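PDB 4H51: aspartate aminotransferase, which probably transfers the amino group of aspartate to 2-oxoglutarate with the help of pyridoxal 5'-phosphate, working as a homodimer. Local coordinates for residues 65-70 and 314-319; 72-77 and 310-315; 91-96 and 110-115. All coordinates share one frame; numbering follows the deposited sequence.

Interaction 1. Residues 65-70 and 314-319; sequences RVVRKA and HLILSN
I316 sets CG1 anti to its own carbonyl carbon (chi1 -67°) and runs on nearly extended to CD1 (chi2 163°), which carries the chain out from helix 307-318 to helix 65-76; in V67 the CG2 branch, anti to the carbonyl carbon, lies beside the backbone N, where that chain arrives. The two side chains cross at a slant, and I316 CD1 ends 3.7 Å from V67 CG2. A70 faces the same isoleucine lower down its stem, with A70 CB 3.8 Å from I316 CG1. V66 touches the terminal methyl more loosely, its CG2 lying 4.2 Å from I316 CD1. L315 brings CD1 closest to the backbone, 3.7 Å from A70 O, with A70 CB a little farther off.

No hydrogen bond joins the two segments; apolar packing carries the contact, with one long branched chain laid over two valines and an alanine. The axes of the two segments are 112° apart in direction, and the backbones come nearest where the CA atoms of A70 and L315 stand 6.5 Å apart. Near the end of helix 307-318, S318 OG gives a hydrogen bond to H314 O, reaching it from the opposite face to the bond from S318 N.

Helix 320-350 flanks both partners: W326 packs on V66 and I316, and K69 forms a salt bridge with E325. M267 and L269, from the loop that carries the cofactor-bound lysine, K265, touch I316 and V67 respectively, while Y81 of the second subunit also packs on V67.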
loop_
_atom_site.group_PDB
_atom_site.type_symbol
_atom_site.label_atom_id
_atom_site.label_comp_id
_atom_site.label_asym_id
_atom_site.label_seq_id
_atom_site.Cartn_x
_atom_site.Cartn_y
_atom_site.Cartn_z
ATOM N N ARG B 65 21.584 -8.098 10.496
ATOM C CA ARG B 65 21.944 -7.809 11.888
ATOM C C ARG B 65 21.548 -6.382 12.255
ATOM O O ARG B 65 20.972 -6.166 13.304
ATOM C CB ARG B 65 23.447 -8.106 12.131
ATOM N N VAL B 66 21.784 -5.412 11.366
ATOM C CA VAL B 66 21.408 -4.025 11.656
ATOM C C VAL B 66 19.879 -3.849 11.827
ATOM O O VAL B 66 19.425 -2.990 12.596
ATOM C CB VAL B 66 21.953 -3.015 10.615
ATOM C CG1 VAL B 66 23.449 -2.971 10.658
ATOM C CG2 VAL B 66 21.477 -3.326 9.197
ATOM N N VAL B 67 19.085 -4.655 11.119
ATOM C CA VAL B 67 17.641 -4.557 11.217
ATOM C C VAL B 67 17.198 -5.115 12.553
ATOM O O VAL B 67 16.328 -4.531 13.209
ATOM C CB VAL B 67 16.917 -5.278 10.061
ATOM C CG1 VAL B 67 15.431 -5.396 10.302
ATOM C CG2 VAL B 67 17.188 -4.553 8.749
ATOM N N ARG B 68 17.804 -6.233 12.961
ATOM C CA ARG B 68 17.504 -6.787 14.282
ATOM C C ARG B 68 17.809 -5.790 15.364
ATOM O O ARG B 68 16.997 -5.629 16.249
ATOM C CB ARG B 68 18.302 -8.060 14.582
ATOM C CG ARG B 68 17.906 -9.235 13.755
ATOM C CD ARG B 68 16.471 -9.606 13.971
ATOM N NE ARG B 68 16.228 -10.995 13.582
ATOM C CZ ARG B 68 15.082 -11.454 13.074
ATOM N NH1 ARG B 68 14.036 -10.642 12.859
ATOM N NH2 ARG B 68 14.971 -12.735 12.787
ATOM N N LYS B 69 18.925 -5.075 15.257
ATOM C CA LYS B 69 19.273 -4.023 16.211
ATOM C C LYS B 69 18.263 -2.887 16.193
ATOM O O LYS B 69 17.912 -2.345 17.232
ATOM C CB LYS B 69 20.620 -3.371 15.918
ATOM C CG LYS B 69 21.850 -4.196 16.210
ATOM C CD LYS B 69 23.047 -3.267 16.377
ATOM C CE LYS B 69 24.322 -4.046 16.577
ATOM N NZ LYS B 69 25.467 -3.104 16.562
ATOM N N ALA B 70 17.852 -2.494 14.998
ATOM C CA ALA B 70 16.856 -1.435 14.831
ATOM C C ALA B 70 15.479 -1.824 15.394
ATOM O O ALA B 70 14.746 -0.944 15.909
ATOM C CB ALA B 70 16.757 -1.035 13.347
ATOM N N HIS B 314 14.669 4.378 8.575
ATOM C CA HIS B 314 15.142 5.670 9.063
ATOM C C HIS B 314 16.212 5.558 10.137
ATOM O O HIS B 314 17.249 6.275 10.101
ATOM C CB HIS B 314 14.004 6.525 9.606
ATOM C CG HIS B 314 14.512 7.800 10.197
ATOM N ND1 HIS B 314 14.549 8.023 11.526
ATOM C CD2 HIS B 314 15.168 8.877 9.599
ATOM C CE1 HIS B 314 15.120 9.214 11.765
ATOM N NE2 HIS B 314 15.495 9.748 10.584
ATOM N N LEU B 315 15.969 4.680 11.114
ATOM C CA LEU B 315 16.929 4.456 12.198
ATOM C C LEU B 315 18.277 4.009 11.661
ATOM O O LEU B 315 19.332 4.527 12.116
ATOM C CB LEU B 315 16.416 3.450 13.251
ATOM C CG LEU B 315 15.498 3.910 14.383
ATOM C CD1 LEU B 315 15.255 2.698 15.299
ATOM C CD2 LEU B 315 16.094 5.043 15.243
ATOM N N ILE B 316 18.254 3.087 10.700
ATOM C CA ILE B 316 19.469 2.524 10.116
ATOM C C ILE B 316 20.222 3.577 9.261
ATOM O O ILE B 316 21.433 3.646 9.282
ATOM C CB ILE B 316 19.144 1.264 9.273
ATOM C CG1 ILE B 316 18.649 0.117 10.219
ATOM C CG2 ILE B 316 20.343 0.888 8.360
ATOM C CD1 ILE B 316 17.928 -1.029 9.533
ATOM N N LEU B 317 19.489 4.398 8.530
ATOM C CA LEU B 317 20.082 5.447 7.707
ATOM C C LEU B 317 20.654 6.610 8.528
ATOM O O LEU B 317 21.693 7.168 8.154
ATOM C CB LEU B 317 19.032 6.000 6.746
ATOM C CG LEU B 317 18.590 5.033 5.669
ATOM C CD1 LEU B 317 17.539 5.660 4.728
ATOM C CD2 LEU B 317 19.752 4.511 4.827
ATOM N N SER B 318 19.977 6.982 9.603
ATOM C CA SER B 318 20.308 8.224 10.321
ATOM C C SER B 318 21.286 8.002 11.450
ATOM O O SER B 318 22.048 8.903 11.772
ATOM C CB SER B 318 19.053 8.854 10.873
ATOM O OG SER B 318 18.398 7.973 11.741
ATOM N N ASN B 319 21.225 6.831 12.078
ATOM C CA ASN B 319 22.119 6.512 13.210
ATOM C C ASN B 319 23.523 6.161 12.697
ATOM O O ASN B 319 23.722 5.286 11.876
ATOM C CB ASN B 319 21.532 5.397 14.034
ATOM C CG ASN B 319 22.387 5.033 15.225
ATOM O OD1 ASN B 319 23.282 4.205 15.109
ATOM N ND2 ASN B 319 22.089 5.635 16.392
#

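Interaction 2. Residues 72-77 and 310-315; sequences QLLLDM and ARLAHL
L74 inserts between R311, L312 and L315 of the crossing helix. L74 CD1 lies 3.7 Å from L312 CD2 and 3.8 Å from R311 CB. On the other flank, L74 CG comes to 3.6 Å from L315 CD1, and L74 CD2 lies 3.7 Å from that same L315 CD1 and close to R311 CB. L74 stands at about a right angle to both L312 and R311 but slants across L315. With CG beside the backbone N (chi1 -84°) and chi2 at -179°, both methyls reach the opposing helix.

Packing thins out toward solvent. L73 offers L315 CD1 little more than its CB, at 4.0 Å, and M77 brings SD no nearer than 4.5 Å to L315 CD2; both residues are exposed. R311 belongs to both regimes: its CB is held under L74, whereas the extended chain leads the guanidinium away to a cation-pi contact with Y89. Within helix 65-76, Q72 NE2 donates to D76 OD1 at 2.9 Å, from above the carboxylate plane.

The segment axes pass 10.3 Å apart, their directions 110° from each other. L79, in the loop after helix 65-76, packs on L74 and R311; helix 90-101 lies against helix 307-318 through F92 on A310 and A313, and L75 of the second subunit meets L75 and Q72.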
loop_
_atom_site.group_PDB
_atom_site.type_symbol
_atom_site.label_atom_id
_atom_site.label_comp_id
_atom_site.label_asym_id
_atom_site.label_seq_id
_atom_site.Cartn_x
_atom_site.Cartn_y
_atom_site.Cartn_z
ATOM N N GLN B 72 14.919 -3.560 18.074
ATOM C CA GLN B 72 14.989 -3.340 19.528
ATOM C C GLN B 72 14.994 -1.871 19.906
ATOM O O GLN B 72 14.371 -1.459 20.902
ATOM C CB GLN B 72 16.230 -4.018 20.115
ATOM C CG GLN B 72 16.211 -4.091 21.635
ATOM C CD GLN B 72 15.000 -4.818 22.229
ATOM O OE1 GLN B 72 14.764 -6.000 21.974
ATOM N NE2 GLN B 72 14.248 -4.107 23.068
ATOM N N LEU B 73 15.718 -1.073 19.132
ATOM C CA LEU B 73 15.797 0.352 19.415
ATOM C C LEU B 73 14.430 1.006 19.243
ATOM O O LEU B 73 14.038 1.838 20.050
ATOM C CB LEU B 73 16.893 1.014 18.560
ATOM C CG LEU B 73 18.282 0.431 18.920
ATOM C CD1 LEU B 73 19.305 1.009 17.953
ATOM C CD2 LEU B 73 18.654 0.645 20.411
ATOM N N LEU B 74 13.665 0.587 18.233
ATOM C CA LEU B 74 12.292 1.104 18.051
ATOM C C LEU B 74 11.360 0.695 19.179
ATOM O O LEU B 74 10.527 1.493 19.648
ATOM C CB LEU B 74 11.669 0.614 16.724
ATOM C CG LEU B 74 11.965 1.358 15.450
ATOM C CD1 LEU B 74 11.189 0.665 14.317
ATOM C CD2 LEU B 74 11.522 2.807 15.616
ATOM N N LEU B 75 11.455 -0.560 19.596
ATOM C CA LEU B 75 10.632 -1.033 20.685
ATOM C C LEU B 75 10.937 -0.227 21.966
ATOM O O LEU B 75 10.018 0.213 22.674
ATOM C CB LEU B 75 10.869 -2.522 20.888
ATOM C CG LEU B 75 9.800 -3.265 21.666
ATOM C CD1 LEU B 75 8.466 -2.764 21.230
ATOM C CD2 LEU B 75 9.882 -4.776 21.441
ATOM N N ASP B 76 12.216 0.041 22.204
ATOM C CA ASP B 76 12.609 0.793 23.374
ATOM C C ASP B 76 12.106 2.235 23.355
ATOM O O ASP B 76 11.993 2.863 24.419
ATOM C CB ASP B 76 14.127 0.825 23.511
ATOM C CG ASP B 76 14.726 -0.527 23.829
ATOM O OD1 ASP B 76 14.005 -1.453 24.232
ATOM O OD2 ASP B 76 15.946 -0.648 23.590
ATOM N N MET B 77 11.836 2.766 22.174
ATOM C CA MET B 77 11.299 4.121 22.040
ATOM C C MET B 77 9.826 4.258 22.385
ATOM O O MET B 77 9.311 5.377 22.492
ATOM C CB MET B 77 11.562 4.668 20.645
ATOM C CG MET B 77 12.987 5.098 20.365
ATOM S SD MET B 77 13.211 5.482 18.632
ATOM C CE MET B 77 12.464 7.118 18.524
ATOM N N ALA B 310 9.535 2.027 7.301
ATOM C CA ALA B 310 10.091 3.397 7.212
ATOM C C ALA B 310 10.828 3.752 8.500
ATOM O O ALA B 310 11.879 4.329 8.461
ATOM C CB ALA B 310 8.982 4.402 6.943
ATOM N N ARG B 311 10.272 3.370 9.620
ATOM C CA ARG B 311 10.928 3.654 10.908
ATOM C C ARG B 311 12.198 2.840 11.069
ATOM O O ARG B 311 13.234 3.377 11.493
ATOM C CB ARG B 311 9.963 3.404 12.047
ATOM C CG ARG B 311 8.850 4.446 12.179
ATOM C CD ARG B 311 8.169 4.298 13.553
ATOM N NE ARG B 311 6.844 4.912 13.572
ATOM C CZ ARG B 311 6.622 6.216 13.659
ATOM N NH1 ARG B 311 7.630 7.079 13.855
ATOM N NH2 ARG B 311 5.369 6.646 13.602
ATOM N N LEU B 312 12.148 1.543 10.749
ATOM C CA LEU B 312 13.360 0.751 10.766
ATOM C C LEU B 312 14.461 1.364 9.867
ATOM O O LEU B 312 15.615 1.553 10.281
ATOM C CB LEU B 312 13.102 -0.700 10.329
ATOM C CG LEU B 312 12.316 -1.638 11.272
ATOM C CD1 LEU B 312 11.919 -2.937 10.557
ATOM C CD2 LEU B 312 13.113 -1.925 12.565
ATOM N N ALA B 313 14.093 1.660 8.631
ATOM C CA ALA B 313 15.049 2.189 7.652
ATOM C C ALA B 313 15.556 3.542 8.063
ATOM O O ALA B 313 16.743 3.872 7.939
ATOM C CB ALA B 313 14.404 2.279 6.292
ATOM N N HIS B 314 14.669 4.378 8.575
ATOM C CA HIS B 314 15.142 5.670 9.063
ATOM C C HIS B 314 16.212 5.558 10.137
ATOM O O HIS B 314 17.249 6.275 10.101
ATOM C CB HIS B 314 14.004 6.525 9.606
ATOM C CG HIS B 314 14.512 7.800 10.197
ATOM N ND1 HIS B 314 14.549 8.023 11.526
ATOM C CD2 HIS B 314 15.168 8.877 9.599
ATOM C CE1 HIS B 314 15.120 9.214 11.765
ATOM N NE2 HIS B 314 15.495 9.748 10.584
ATOM N N LEU B 315 15.969 4.680 11.114
ATOM C CA LEU B 315 16.929 4.456 12.198
ATOM C C LEU B 315 18.277 4.009 11.661
ATOM O O LEU B 315 19.332 4.527 12.116
ATOM C CB LEU B 315 16.416 3.450 13.251
ATOM C CG LEU B 315 15.498 3.910 14.383
ATOM C CD1 LEU B 315 15.255 2.698 15.299
ATOM C CD2 LEU B 315 16.094 5.043 15.243
#

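Interaction 3. Residues 91-96 and 110-115; sequences PFIDEA and LVAVQT
Helix 91-96 lies across strand 110-115 with the two axes 8.0 Å apart and their directions at 118°, closest at I93 and Q114, whose CA atoms are 6.0 Å from each other. So near an approach lets the side chain of I93 reach the main chain of the strand as well as its side chains. CG1 of the isoleucine is anti to the carbonyl carbon (chi1 -65°), and this arm lies across the peptide between V113 and Q114: I93 CD1 is 3.6 Å from Q114 N, and I93 CG1 is 3.9 Å from Q114 CB. The other branch turns toward the start of the strand, where I93 CG2 meets A112 CB at 3.6 Å. V113 presents its side chain to the other side, on M294 and D295 of helix 287-299.

The strand is an outermost one of the mixed sheet at the heart of the large domain in aminotransferases of this family, and it pairs antiparallel with strand 274-280. Helices 90-101 and 287-299 thus pack on opposite faces of this edge strand.

Further along, Q114 stretches out, extended and with CG anti to the backbone N, past the ring of F92 at about a right angle. Q114 CG lies 3.9 Å from F92 CE2, and OE1 is equally far from F92 CD2, approaching obliquely with the amide and ring planes 73° apart. That oxygen takes its hydrogen bond from Y89 N, just ahead of the helix, which is consistent with holding the carbonyl end of the amide near the ring; NE2 makes a weak one to P306 O. The F92 ring also meets F263, and A96 CB sits over one of its faces, towards the rim.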
loop_
_atom_site.group_PDB
_atom_site.type_symbol
_atom_site.label_atom_id
_atom_site.label_comp_id
_atom_site.label_asym_id
_atom_site.label_seq_id
_atom_site.Cartn_x
_atom_site.Cartn_y
_atom_site.Cartn_z
ATOM N N PRO B 91 11.247 11.967 8.057
ATOM C CA PRO B 91 12.650 11.649 8.288
ATOM C C PRO B 91 13.135 10.470 7.416
ATOM O O PRO B 91 14.269 10.500 6.847
ATOM C CB PRO B 91 12.707 11.360 9.796
ATOM C CG PRO B 91 11.625 12.213 10.370
ATOM C CD PRO B 91 10.514 12.121 9.337
ATOM N N PHE B 92 12.289 9.460 7.265
ATOM C CA PHE B 92 12.606 8.358 6.365
ATOM C C PHE B 92 12.796 8.902 4.955
ATOM O O PHE B 92 13.804 8.632 4.284
ATOM C CB PHE B 92 11.485 7.309 6.342
ATOM C CG PHE B 92 11.569 6.374 5.172
ATOM C CD1 PHE B 92 12.626 5.488 5.080
ATOM C CD2 PHE B 92 10.638 6.393 4.177
ATOM C CE1 PHE B 92 12.744 4.656 3.995
ATOM C CE2 PHE B 92 10.737 5.549 3.082
ATOM C CZ PHE B 92 11.790 4.673 3.002
ATOM N N ILE B 93 11.832 9.673 4.495
ATOM C CA ILE B 93 11.875 10.151 3.107
ATOM C C ILE B 93 13.176 10.925 2.823
ATOM O O ILE B 93 13.840 10.672 1.812
ATOM C CB ILE B 93 10.671 11.050 2.774
ATOM C CG1 ILE B 93 9.329 10.268 2.842
ATOM C CG2 ILE B 93 10.860 11.733 1.394
ATOM C CD1 ILE B 93 8.148 11.200 3.019
ATOM N N ASP B 94 13.496 11.858 3.705
ATOM C CA ASP B 94 14.702 12.710 3.565
ATOM C C ASP B 94 15.979 11.900 3.539
ATOM O O ASP B 94 16.837 12.106 2.652
ATOM C CB ASP B 94 14.769 13.767 4.661
ATOM C CG ASP B 94 13.637 14.789 4.548
ATOM O OD1 ASP B 94 12.916 14.798 3.548
ATOM O OD2 ASP B 94 13.444 15.565 5.492
ATOM N N GLU B 95 16.113 10.964 4.473
ATOM C CA GLU B 95 17.304 10.112 4.506
ATOM C C GLU B 95 17.375 9.182 3.306
ATOM O O GLU B 95 18.493 8.920 2.770
ATOM C CB GLU B 95 17.394 9.285 5.795
ATOM C CG GLU B 95 17.615 10.046 7.092
ATOM C CD GLU B 95 18.956 10.752 7.213
ATOM O OE1 GLU B 95 19.885 10.495 6.421
ATOM O OE2 GLU B 95 19.059 11.545 8.164
ATOM N N ALA B 96 16.218 8.673 2.867
ATOM C CA ALA B 96 16.169 7.731 1.779
ATOM C C ALA B 96 16.627 8.413 0.493
ATOM O O ALA B 96 17.434 7.865 -0.237
ATOM C CB ALA B 96 14.744 7.153 1.613
ATOM N N LEU B 110 13.959 18.803 -4.858
ATOM C CA LEU B 110 13.186 17.583 -5.121
ATOM C C LEU B 110 11.907 17.468 -4.298
ATOM O O LEU B 110 11.779 18.109 -3.258
ATOM C CB LEU B 110 14.061 16.364 -4.992
ATOM C CG LEU B 110 14.530 15.865 -3.653
ATOM C CD1 LEU B 110 13.376 15.375 -2.783
ATOM C CD2 LEU B 110 15.528 14.732 -3.902
ATOM N N VAL B 111 10.933 16.762 -4.856
ATOM C CA VAL B 111 9.654 16.481 -4.204
ATOM C C VAL B 111 9.594 14.972 -4.054
ATOM O O VAL B 111 9.882 14.219 -5.015
ATOM C CB VAL B 111 8.439 17.165 -4.929
ATOM C CG1 VAL B 111 8.493 16.968 -6.423
ATOM C CG2 VAL B 111 7.076 16.748 -4.369
ATOM N N ALA B 112 9.265 14.508 -2.849
ATOM C CA ALA B 112 9.309 13.074 -2.577
ATOM C C ALA B 112 8.231 12.654 -1.580
ATOM O O ALA B 112 7.892 13.430 -0.682
ATOM C CB ALA B 112 10.693 12.692 -2.023
ATOM N N VAL B 113 7.724 11.438 -1.744
ATOM C CA VAL B 113 6.795 10.821 -0.814
ATOM C C VAL B 113 7.261 9.397 -0.528
ATOM O O VAL B 113 7.986 8.769 -1.377
ATOM C CB VAL B 113 5.332 10.752 -1.367
ATOM C CG1 VAL B 113 4.698 12.155 -1.529
ATOM C CG2 VAL B 113 5.247 10.000 -2.700
ATOM N N GLN B 114 6.835 8.895 0.636
ATOM C CA GLN B 114 6.945 7.493 0.966
ATOM C C GLN B 114 5.913 6.694 0.156
ATOM O O GLN B 114 4.778 7.146 -0.065
ATOM C CB GLN B 114 6.767 7.296 2.501
ATOM C CG GLN B 114 6.817 5.852 2.957
ATOM C CD GLN B 114 6.632 5.695 4.422
ATOM O OE1 GLN B 114 6.849 6.651 5.158
ATOM N NE2 GLN B 114 6.270 4.467 4.875
ATOM N N THR B 115 6.298 5.512 -0.279
ATOM C CA THR B 115 5.451 4.649 -1.090
ATOM C C THR B 115 5.424 3.232 -0.539
ATOM O O THR B 115 6.215 2.879 0.323
ATOM C CB THR B 115 5.989 4.569 -2.535
ATOM O OG1 THR B 115 7.349 4.038 -2.493
ATOM C CG2 THR B 115 5.952 5.974 -3.213
#

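In the fold
Interactions 1 and 2 are successive stations along one helix crossing, 65-76 over 307-318, with centres about 7 Å apart; they share H314 and L315, and L312 CD2 packs against the backbone of A70. Interaction 3, its centre about 17 Å from each, is nested in the chain loop that they close, on the next helix, 90-101. H314 and A310 bridge the groups, resting on P91 and E95 and on F92 and Q114. The layers run from the edge of the large sheet through helix 90-101 to helix 307-318 and then helix 65-76, which with L312 of helix 307-318 meets the second subunit, so the contacts connect sheet and dimer interface.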